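Local coordinates for putative esterase (Bacteroides intestinalis DSM 17393, PDB 5VOL), which acts as a ferulic acid esterase of carbohydrate esterase family 1, probably releasing feruloyl groups from arabinoxylan, and carries bound calcium, at residues 28-36 with 118-126; 130-139 with 153-164. One frame throughout, in Å; residues are numbered along the deposited sequence.

Interaction 1: 28-36 with 118-126; sequences YTVFLPKSF and PYIEKKYRV
With chi1 at 66°, Tyr-28 sets its ring between its own backbone N and carbonyl carbon and aims the hydroxyl at the end of helix 108-123, where Tyr-124, its CG opposite the carbonyl carbon (chi1 -61°), comes to meet it from the opposite direction. Tyr-28 OH and Tyr-124 OH are 2.7 Å apart in a hydrogen bond, and Tyr-28 OH makes a second one, of 2.9 Å, to Tyr-119 OH. Lys-123 NZ donates to that same Tyr-119 hydroxyl, so a lysine extends the cluster of three phenols. Ile-120 CD1 covers one face of the Tyr-28 ring in a CH-pi contact. Val-30 CG1 lies over one face of the Tyr-124 ring, off centre, and Leu-32 CD2 approaches Tyr-124 CD1 to 3.4 Å.

Just beyond the helix, Arg-125 bends at chi3 and lays its guanidinium flat on Phe-36, a cation-pi stack with centres 4.0 Å apart and planes at 18°. Leu-32 CD2 sits over the opposite face of the Phe-36 ring. Arg-125 NH1 and NH2 both donate to Phe-36 O, each at 3.2 Å, while NE bonds to Lys-42 O. The contact thus joins strand 24-32 and its following turn to the helix C-terminus through phenol hydroxyls at one end and a guanidinium at the other, whose rotation is fixed by stacking and by bonds from all three nitrogens.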
loop_
_atom_site.group_PDB
_atom_site.type_symbol
_atom_site.label_atom_id
_atom_site.label_comp_id
_atom_site.label_asym_id
_atom_site.label_seq_id
_atom_site.Cartn_x
_atom_site.Cartn_y
_atom_site.Cartn_z
ATOM N N TYR C 28 11.907 -31.157 -4.201
ATOM C CA TYR C 28 11.941 -29.825 -3.614
ATOM C C TYR C 28 12.194 -28.814 -4.716
ATOM O O TYR C 28 12.691 -29.162 -5.787
ATOM C CB TYR C 28 13.020 -29.731 -2.535
ATOM C CG TYR C 28 14.428 -29.869 -3.077
ATOM C CD1 TYR C 28 15.048 -31.110 -3.146
ATOM C CD2 TYR C 28 15.147 -28.755 -3.503
ATOM C CE1 TYR C 28 16.332 -31.246 -3.641
ATOM C CE2 TYR C 28 16.431 -28.882 -3.992
ATOM C CZ TYR C 28 17.020 -30.129 -4.057
ATOM O OH TYR C 28 18.300 -30.251 -4.546
ATOM N N THR C 29 11.837 -27.561 -4.448
ATOM C CA THR C 29 12.027 -26.482 -5.403
ATOM C C THR C 29 12.762 -25.364 -4.682
ATOM O O THR C 29 12.366 -24.955 -3.595
ATOM C CB THR C 29 10.679 -25.967 -5.964
ATOM O OG1 THR C 29 9.966 -27.049 -6.572
ATOM C CG2 THR C 29 10.891 -24.860 -6.996
ATOM N N VAL C 30 13.846 -24.884 -5.266
ATOM C CA VAL C 30 14.661 -23.901 -4.567
ATOM C C VAL C 30 14.863 -22.676 -5.449
ATOM O O VAL C 30 15.021 -22.800 -6.669
ATOM C CB VAL C 30 16.033 -24.500 -4.160
ATOM C CG1 VAL C 30 16.752 -25.071 -5.370
ATOM C CG2 VAL C 30 16.900 -23.453 -3.474
ATOM N N PHE C 31 14.811 -21.498 -4.832
ATOM C CA PHE C 31 15.187 -20.258 -5.506
ATOM C C PHE C 31 16.671 -19.963 -5.277
ATOM O O PHE C 31 17.116 -19.939 -4.144
ATOM C CB PHE C 31 14.342 -19.080 -4.995
ATOM C CG PHE C 31 14.891 -17.724 -5.375
ATOM C CD1 PHE C 31 14.521 -17.118 -6.572
ATOM C CD2 PHE C 31 15.784 -17.060 -4.540
ATOM C CE1 PHE C 31 15.029 -15.863 -6.927
ATOM C CE2 PHE C 31 16.302 -15.802 -4.885
ATOM C CZ PHE C 31 15.924 -15.209 -6.080
ATOM N N LEU C 32 17.417 -19.723 -6.350
ATOM C CA LEU C 32 18.826 -19.377 -6.237
ATOM C C LEU C 32 19.072 -17.934 -6.701
ATOM O O LEU C 32 18.735 -17.583 -7.821
ATOM C CB LEU C 32 19.683 -20.338 -7.057
ATOM C CG LEU C 32 19.507 -21.839 -6.771
ATOM C CD1 LEU C 32 20.303 -22.615 -7.793
ATOM C CD2 LEU C 32 19.954 -22.167 -5.376
ATOM N N PRO C 33 19.682 -17.110 -5.841
ATOM C CA PRO C 33 19.983 -15.702 -6.147
ATOM C C PRO C 33 20.749 -15.493 -7.461
ATOM O O PRO C 33 21.444 -16.390 -7.950
ATOM C CB PRO C 33 20.846 -15.262 -4.964
ATOM C CG PRO C 33 20.483 -16.182 -3.854
ATOM C CD PRO C 33 20.092 -17.488 -4.478
ATOM N N LYS C 34 20.635 -14.287 -8.007
ATOM C CA LYS C 34 21.319 -13.908 -9.236
ATOM C C LYS C 34 22.839 -14.063 -9.129
ATOM O O LYS C 34 23.507 -14.380 -10.116
ATOM C CB LYS C 34 20.964 -12.458 -9.610
ATOM C CG LYS C 34 21.677 -11.947 -10.836
ATOM C CD LYS C 34 21.480 -10.429 -11.027
ATOM C CE LYS C 34 20.274 -10.121 -11.898
ATOM N NZ LYS C 34 20.210 -8.665 -12.246
ATOM N N SER C 35 23.378 -13.843 -7.934
ATOM C CA SER C 35 24.820 -13.940 -7.702
ATOM C C SER C 35 25.328 -15.369 -7.473
ATOM O O SER C 35 26.525 -15.577 -7.276
ATOM C CB SER C 35 25.213 -13.093 -6.498
ATOM O OG SER C 35 24.685 -13.642 -5.301
ATOM N N PHE C 36 24.430 -16.350 -7.486
ATOM C CA PHE C 36 24.816 -17.694 -7.052
ATOM C C PHE C 36 25.927 -18.274 -7.933
ATOM O O PHE C 36 26.906 -18.800 -7.421
ATOM C CB PHE C 36 23.601 -18.629 -7.030
ATOM C CG PHE C 36 23.867 -19.962 -6.370
ATOM C CD1 PHE C 36 24.199 -21.065 -7.126
ATOM C CD2 PHE C 36 23.783 -20.099 -4.998
ATOM C CE1 PHE C 36 24.442 -22.303 -6.521
ATOM C CE2 PHE C 36 24.021 -21.320 -4.385
ATOM C CZ PHE C 36 24.353 -22.424 -5.151
ATOM N N PRO C 118 20.276 -30.360 6.473
ATOM C CA PRO C 118 21.729 -30.427 6.256
ATOM C C PRO C 118 22.123 -30.517 4.784
ATOM O O PRO C 118 23.099 -29.889 4.377
ATOM C CB PRO C 118 22.135 -31.699 7.012
ATOM C CG PRO C 118 21.122 -31.819 8.090
ATOM C CD PRO C 118 19.822 -31.344 7.468
ATOM N N TYR C 119 21.379 -31.281 3.997
ATOM C CA TYR C 119 21.682 -31.441 2.579
ATOM C C TYR C 119 21.517 -30.125 1.811
ATOM O O TYR C 119 22.360 -29.769 0.988
ATOM C CB TYR C 119 20.779 -32.517 1.973
ATOM C CG TYR C 119 20.628 -32.472 0.461
ATOM C CD1 TYR C 119 19.590 -31.778 -0.116
ATOM C CD2 TYR C 119 21.500 -33.161 -0.380
ATOM C CE1 TYR C 119 19.417 -31.739 -1.481
ATOM C CE2 TYR C 119 21.328 -33.133 -1.774
ATOM C CZ TYR C 119 20.279 -32.408 -2.304
ATOM O OH TYR C 119 20.050 -32.335 -3.667
ATOM N N ILE C 120 20.416 -29.425 2.069
ATOM C CA ILE C 120 20.125 -28.168 1.393
ATOM C C ILE C 120 21.172 -27.113 1.734
ATOM O O ILE C 120 21.706 -26.431 0.851
ATOM C CB ILE C 120 18.715 -27.629 1.778
ATOM C CG1 ILE C 120 17.617 -28.451 1.119
ATOM C CG2 ILE C 120 18.557 -26.154 1.395
ATOM C CD1 ILE C 120 17.631 -28.419 -0.392
ATOM N N GLU C 121 21.467 -26.983 3.021
ATOM C CA GLU C 121 22.282 -25.866 3.482
ATOM C C GLU C 121 23.744 -26.030 3.114
ATOM O O GLU C 121 24.469 -25.045 3.022
ATOM C CB GLU C 121 22.105 -25.669 4.980
ATOM C CG GLU C 121 20.701 -25.178 5.275
ATOM C CD GLU C 121 20.492 -24.761 6.701
ATOM O OE1 GLU C 121 21.462 -24.767 7.493
ATOM O OE2 GLU C 121 19.341 -24.414 7.028
ATOM N N LYS C 122 24.162 -27.271 2.865
ATOM C CA LYS C 122 25.479 -27.537 2.305
ATOM C C LYS C 122 25.497 -27.325 0.792
ATOM O O LYS C 122 26.370 -26.653 0.258
ATOM C CB LYS C 122 25.923 -28.968 2.639
ATOM C CG LYS C 122 27.179 -29.416 1.908
ATOM C CD LYS C 122 27.600 -30.823 2.359
ATOM C CE LYS C 122 28.784 -31.343 1.551
ATOM N NZ LYS C 122 29.186 -32.730 1.965
ATOM N N LYS C 123 24.516 -27.882 0.096
ATOM C CA LYS C 123 24.514 -27.831 -1.359
ATOM C C LYS C 123 24.342 -26.412 -1.891
ATOM O O LYS C 123 24.927 -26.050 -2.910
ATOM C CB LYS C 123 23.409 -28.722 -1.917
ATOM C CG LYS C 123 23.288 -28.683 -3.424
ATOM C CD LYS C 123 22.591 -29.941 -3.925
ATOM C CE LYS C 123 22.639 -30.038 -5.442
ATOM N NZ LYS C 123 22.153 -31.357 -5.902
ATOM N N TYR C 124 23.527 -25.613 -1.212
ATOM C CA TYR C 124 23.198 -24.284 -1.736
ATOM C C TYR C 124 23.826 -23.174 -0.899
ATOM O O TYR C 124 23.354 -22.031 -0.904
ATOM C CB TYR C 124 21.668 -24.128 -1.842
ATOM C CG TYR C 124 21.071 -25.149 -2.780
ATOM C CD1 TYR C 124 21.300 -25.071 -4.150
ATOM C CD2 TYR C 124 20.322 -26.220 -2.301
ATOM C CE1 TYR C 124 20.793 -26.009 -5.014
ATOM C CE2 TYR C 124 19.810 -27.174 -3.165
ATOM C CZ TYR C 124 20.044 -27.061 -4.522
ATOM O OH TYR C 124 19.528 -27.990 -5.404
ATOM N N ARG C 125 24.906 -23.522 -0.198
ATOM C CA ARG C 125 25.789 -22.554 0.466
ATOM C C ARG C 125 25.071 -21.599 1.418
ATOM O O ARG C 125 25.202 -20.375 1.316
ATOM C CB ARG C 125 26.558 -21.747 -0.583
ATOM C CG ARG C 125 26.937 -22.554 -1.811
ATOM C CD ARG C 125 28.125 -21.958 -2.530
ATOM N NE ARG C 125 27.922 -20.557 -2.874
ATOM C CZ ARG C 125 27.636 -20.115 -4.094
ATOM N NH1 ARG C 125 27.508 -20.962 -5.103
ATOM N NH2 ARG C 125 27.484 -18.814 -4.302
ATOM N N VAL C 126 24.315 -22.173 2.343
ATOM C CA VAL C 126 23.613 -21.410 3.358
ATOM C C VAL C 126 24.557 -21.144 4.527
ATOM O O VAL C 126 25.364 -22.000 4.870
ATOM C CB VAL C 126 22.353 -22.160 3.832
ATOM C CG1 VAL C 126 21.843 -21.611 5.144
ATOM C CG2 VAL C 126 21.267 -22.130 2.736
#

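Interaction 2: 130-139 with 153-164; sequences RQHRAIAGLS and SDMFCAVYAMSA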
loop_
_atom_site.group_PDB
_atom_site.type_symbol
_atom_site.label_atom_id
_atom_site.label_comp_id
_atom_site.label_asym_id
_atom_site.label_seq_id
_atom_site.Cartn_x
_atom_site.Cartn_y
_atom_site.Cartn_z
ATOM N N ARG C 130 21.326 -19.910 13.101
ATOM C CA ARG C 130 19.992 -19.466 13.477
ATOM C C ARG C 130 19.675 -18.045 13.013
ATOM O O ARG C 130 18.566 -17.738 12.569
ATOM C CB ARG C 130 19.873 -19.550 14.989
ATOM C CG ARG C 130 18.659 -18.914 15.547
ATOM C CD ARG C 130 18.694 -18.943 17.048
ATOM N NE ARG C 130 17.346 -18.708 17.537
ATOM C CZ ARG C 130 16.840 -17.504 17.753
ATOM N NH1 ARG C 130 17.597 -16.425 17.560
ATOM N NH2 ARG C 130 15.589 -17.387 18.184
ATOM N N GLN C 131 20.679 -17.189 13.122
ATOM C CA GLN C 131 20.558 -15.780 12.799
ATOM C C GLN C 131 20.280 -15.548 11.318
ATOM O O GLN C 131 19.853 -14.459 10.925
ATOM C CB GLN C 131 21.842 -15.046 13.212
ATOM C CG GLN C 131 22.059 -14.917 14.736
ATOM C CD GLN C 131 22.337 -16.244 15.472
ATOM O OE1 GLN C 131 23.055 -17.129 14.979
ATOM N NE2 GLN C 131 21.770 -16.371 16.676
ATOM N N HIS C 132 20.527 -16.563 10.495
ATOM C CA HIS C 132 20.267 -16.470 9.062
ATOM C C HIS C 132 19.358 -17.593 8.542
ATOM O O HIS C 132 19.476 -18.039 7.394
ATOM C CB HIS C 132 21.589 -16.461 8.305
ATOM C CG HIS C 132 22.475 -15.317 8.688
ATOM N ND1 HIS C 132 23.416 -15.407 9.690
ATOM C CD2 HIS C 132 22.531 -14.040 8.234
ATOM C CE1 HIS C 132 24.025 -14.240 9.828
ATOM N NE2 HIS C 132 23.509 -13.396 8.953
ATOM N N ARG C 133 18.437 -18.031 9.388
ATOM C CA ARG C 133 17.500 -19.076 8.994
ATOM C C ARG C 133 16.097 -18.699 9.411
ATOM O O ARG C 133 15.846 -18.450 10.586
ATOM C CB ARG C 133 17.887 -20.433 9.611
ATOM C CG ARG C 133 16.958 -21.588 9.166
ATOM C CD ARG C 133 17.320 -22.958 9.808
ATOM N NE ARG C 133 18.686 -23.397 9.510
ATOM C CZ ARG C 133 19.685 -23.403 10.393
ATOM N NH1 ARG C 133 19.481 -22.987 11.637
ATOM N NH2 ARG C 133 20.888 -23.835 10.032
ATOM N N ALA C 134 15.174 -18.659 8.449
ATOM C CA ALA C 134 13.801 -18.271 8.751
ATOM C C ALA C 134 12.831 -19.289 8.159
ATOM O O ALA C 134 13.210 -20.103 7.324
ATOM C CB ALA C 134 13.505 -16.842 8.217
ATOM N N ILE C 135 11.579 -19.244 8.587
ATOM C CA ILE C 135 10.597 -20.169 8.050
ATOM C C ILE C 135 9.222 -19.511 7.943
ATOM O O ILE C 135 8.843 -18.682 8.773
ATOM C CB ILE C 135 10.540 -21.471 8.917
ATOM C CG1 ILE C 135 9.677 -22.546 8.268
ATOM C CG2 ILE C 135 10.090 -21.183 10.342
ATOM C CD1 ILE C 135 9.895 -23.932 8.934
ATOM N N ALA C 136 8.502 -19.854 6.883
ATOM C CA ALA C 136 7.175 -19.299 6.617
ATOM C C ALA C 136 6.380 -20.335 5.845
ATOM O O ALA C 136 6.963 -21.246 5.261
ATOM C CB ALA C 136 7.283 -17.999 5.819
ATOM N N GLY C 137 5.060 -20.199 5.814
ATOM C CA GLY C 137 4.256 -21.072 4.979
ATOM C C GLY C 137 2.803 -20.673 5.006
ATOM O O GLY C 137 2.405 -19.876 5.859
ATOM N N LEU C 138 2.013 -21.244 4.092
ATOM C CA LEU C 138 0.578 -21.000 4.048
ATOM C C LEU C 138 -0.227 -22.215 4.503
ATOM O O LEU C 138 0.170 -23.364 4.277
ATOM C CB LEU C 138 0.144 -20.589 2.633
ATOM C CG LEU C 138 0.215 -21.726 1.606
ATOM C CD1 LEU C 138 -1.174 -22.303 1.308
ATOM C CD2 LEU C 138 0.884 -21.267 0.330
ATOM N N SER C 139 -1.357 -21.945 5.159
ATOM C CA SER C 139 -2.291 -22.988 5.588
ATOM C C SER C 139 -1.619 -24.059 6.440
ATOM O O SER C 139 -1.096 -23.764 7.515
ATOM C CB SER C 139 -2.950 -23.631 4.373
ATOM O OG SER C 139 -4.232 -24.118 4.702
ATOM N N SER C 153 13.146 -23.266 18.412
ATOM C CA SER C 153 13.517 -21.856 18.492
ATOM C C SER C 153 15.034 -21.654 18.390
ATOM O O SER C 153 15.499 -20.559 18.050
ATOM C CB SER C 153 12.978 -21.250 19.780
ATOM O OG SER C 153 13.535 -21.875 20.919
ATOM N N ASP C 154 15.813 -22.704 18.641
ATOM C CA ASP C 154 17.264 -22.598 18.480
ATOM C C ASP C 154 17.671 -22.689 17.011
ATOM O O ASP C 154 18.840 -22.513 16.671
ATOM C CB ASP C 154 18.002 -23.670 19.308
ATOM C CG ASP C 154 17.647 -25.100 18.897
ATOM O OD1 ASP C 154 16.532 -25.348 18.388
ATOM O OD2 ASP C 154 18.495 -25.997 19.108
ATOM N N MET C 155 16.706 -22.950 16.132
ATOM C CA MET C 155 17.009 -23.077 14.707
ATOM C C MET C 155 16.533 -21.876 13.876
ATOM O O MET C 155 17.060 -21.630 12.805
ATOM C CB MET C 155 16.390 -24.360 14.148
ATOM C CG MET C 155 16.950 -25.669 14.758
ATOM S SD MET C 155 18.650 -25.960 14.253
ATOM C CE MET C 155 18.472 -26.444 12.540
ATOM N N PHE C 156 15.526 -21.153 14.354
ATOM C CA PHE C 156 14.918 -20.081 13.552
ATOM C C PHE C 156 14.876 -18.729 14.257
ATOM O O PHE C 156 14.513 -18.644 15.430
ATOM C CB PHE C 156 13.495 -20.471 13.151
ATOM C CG PHE C 156 13.417 -21.781 12.429
ATOM C CD1 PHE C 156 13.720 -21.854 11.077
ATOM C CD2 PHE C 156 13.055 -22.938 13.103
ATOM C CE1 PHE C 156 13.660 -23.062 10.401
ATOM C CE2 PHE C 156 12.992 -24.159 12.431
ATOM C CZ PHE C 156 13.293 -24.219 11.079
ATOM N N CYS C 157 15.219 -17.670 13.525
ATOM C CA CYS C 157 15.146 -16.318 14.078
ATOM C C CYS C 157 13.778 -15.681 13.853
ATOM O O CYS C 157 13.395 -14.749 14.575
ATOM C CB CYS C 157 16.242 -15.421 13.474
ATOM S SG CYS C 157 16.093 -15.103 11.702
ATOM N N ALA C 158 13.039 -16.184 12.861
ATOM C CA ALA C 158 11.785 -15.553 12.456
ATOM C C ALA C 158 10.792 -16.540 11.836
ATOM O O ALA C 158 11.190 -17.424 11.087
ATOM C CB ALA C 158 12.072 -14.423 11.467
ATOM N N VAL C 159 9.508 -16.335 12.125
ATOM C CA VAL C 159 8.413 -17.115 11.551
ATOM C C VAL C 159 7.368 -16.185 10.925
ATOM O O VAL C 159 6.896 -15.257 11.573
ATOM C CB VAL C 159 7.716 -17.995 12.615
ATOM C CG1 VAL C 159 6.516 -18.740 12.004
ATOM C CG2 VAL C 159 8.711 -18.990 13.236
ATOM N N TYR C 160 7.004 -16.445 9.671
ATOM C CA TYR C 160 5.928 -15.702 9.019
ATOM C C TYR C 160 4.825 -16.697 8.653
ATOM O O TYR C 160 4.981 -17.484 7.735
ATOM C CB TYR C 160 6.425 -14.976 7.766
ATOM C CG TYR C 160 5.448 -13.960 7.213
ATOM C CD1 TYR C 160 4.305 -14.356 6.523
ATOM C CD2 TYR C 160 5.676 -12.596 7.377
ATOM C CE1 TYR C 160 3.398 -13.410 6.015
ATOM C CE2 TYR C 160 4.784 -11.643 6.877
ATOM C CZ TYR C 160 3.652 -12.055 6.201
ATOM O OH TYR C 160 2.787 -11.104 5.712
ATOM N N ALA C 161 3.714 -16.634 9.366
ATOM C CA ALA C 161 2.622 -17.592 9.229
ATOM C C ALA C 161 1.469 -17.021 8.395
ATOM O O ALA C 161 0.822 -16.078 8.841
ATOM C CB ALA C 161 2.122 -17.977 10.613
ATOM N N MET C 162 1.207 -17.583 7.206
ATOM C CA MET C 162 0.131 -17.091 6.326
ATOM C C MET C 162 -1.106 -17.964 6.390
ATOM O O MET C 162 -1.006 -19.158 6.106
ATOM C CB MET C 162 0.575 -17.048 4.860
ATOM C CG MET C 162 1.932 -16.421 4.591
ATOM S SD MET C 162 2.396 -16.808 2.896
ATOM C CE MET C 162 4.022 -16.070 2.858
ATOM N N SER C 163 -2.254 -17.371 6.724
ATOM C CA SER C 163 -3.529 -18.088 6.747
ATOM C C SER C 163 -3.360 -19.444 7.431
ATOM O O SER C 163 -3.796 -20.474 6.902
ATOM C CB SER C 163 -4.048 -18.287 5.328
ATOM O OG SER C 163 -3.924 -17.105 4.549
ATOM N N ALA C 164 -2.692 -19.437 8.583
ATOM C CA ALA C 164 -2.053 -20.646 9.106
ATOM C C ALA C 164 -3.038 -21.621 9.728
ATOM O O ALA C 164 -4.024 -21.217 10.328
ATOM C CB ALA C 164 -0.986 -20.277 10.128
#
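The Phe-156 ring carries Ile-135 CG2 over one face, a CH-pi contact 4.0 Å from the centroid, while Arg-133 CD approaches the ring obliquely. It lies at the N-terminal end of a beta-alpha-beta crossover, in which strands 133-138 and 158-162 run parallel in the central sheet of an alpha/beta-hydrolase fold, linked by helix 140-151. The Arg-133 guanidinium stands almost perpendicular to this ring and has Met-155 CE over one face; Met-155 O lies near its plane and takes a hydrogen bond from Arg-133 NH1 on a lone pair, at 3.0 Å, while NE is salt-bridged to Glu-121. Around the Arg-130 guanidinium, the backbone of Phe-156 and Cys-157 covers one face and Ser-153 O lies at the edge. Arg-130 NE gives Ser-153 O a nearly straight bond of 2.7 Å (166° at the hydrogen), and NH2 has a further partner in Ser-212 O.

Between the strands, Ile-135 N bonds to Ala-158 O and Ile-135 O receives Tyr-160 N; Gly-137 O then accepts Met-162 N at 2.9 Å. Ile-135 and Val-159 lie side by side on the sheet face covered by helix 140-151, whereas Ala-136 CB packs on Tyr-160 CB.

At the C-terminal end Ser-139 occupies what is probably the nucleophile elbow, with phi/psi 55/-120°. Its OG is hydrogen-bonded to His-252 NE2, consistent with a Ser-His-Asp triad, and Ser-139 N donates to Met-162 O at 3.0 Å.

Interaction 1 closes before interaction 2 opens along the chain, and their centres lie about 17 Å apart. Both reach the same mixed sheet: strand 24-32 is second from one edge of it, whereas strands 133-138 and 158-162 lie side by side in its parallel part, separated from strand 24-32 by strands 83-87 and 46-50. Helix 108-123, whose C-terminal end packs against strand 24-32 in interaction 1, is followed in the chain by strand 133-138. The two contacts meet in a salt bridge of 2.8 Å between Glu-121 OE2 and Arg-133 NE. Interaction 1 thus ties the helix to the sheet's margin, while interaction 2 forms an inner pair of parallel strands leading to the probable nucleophile.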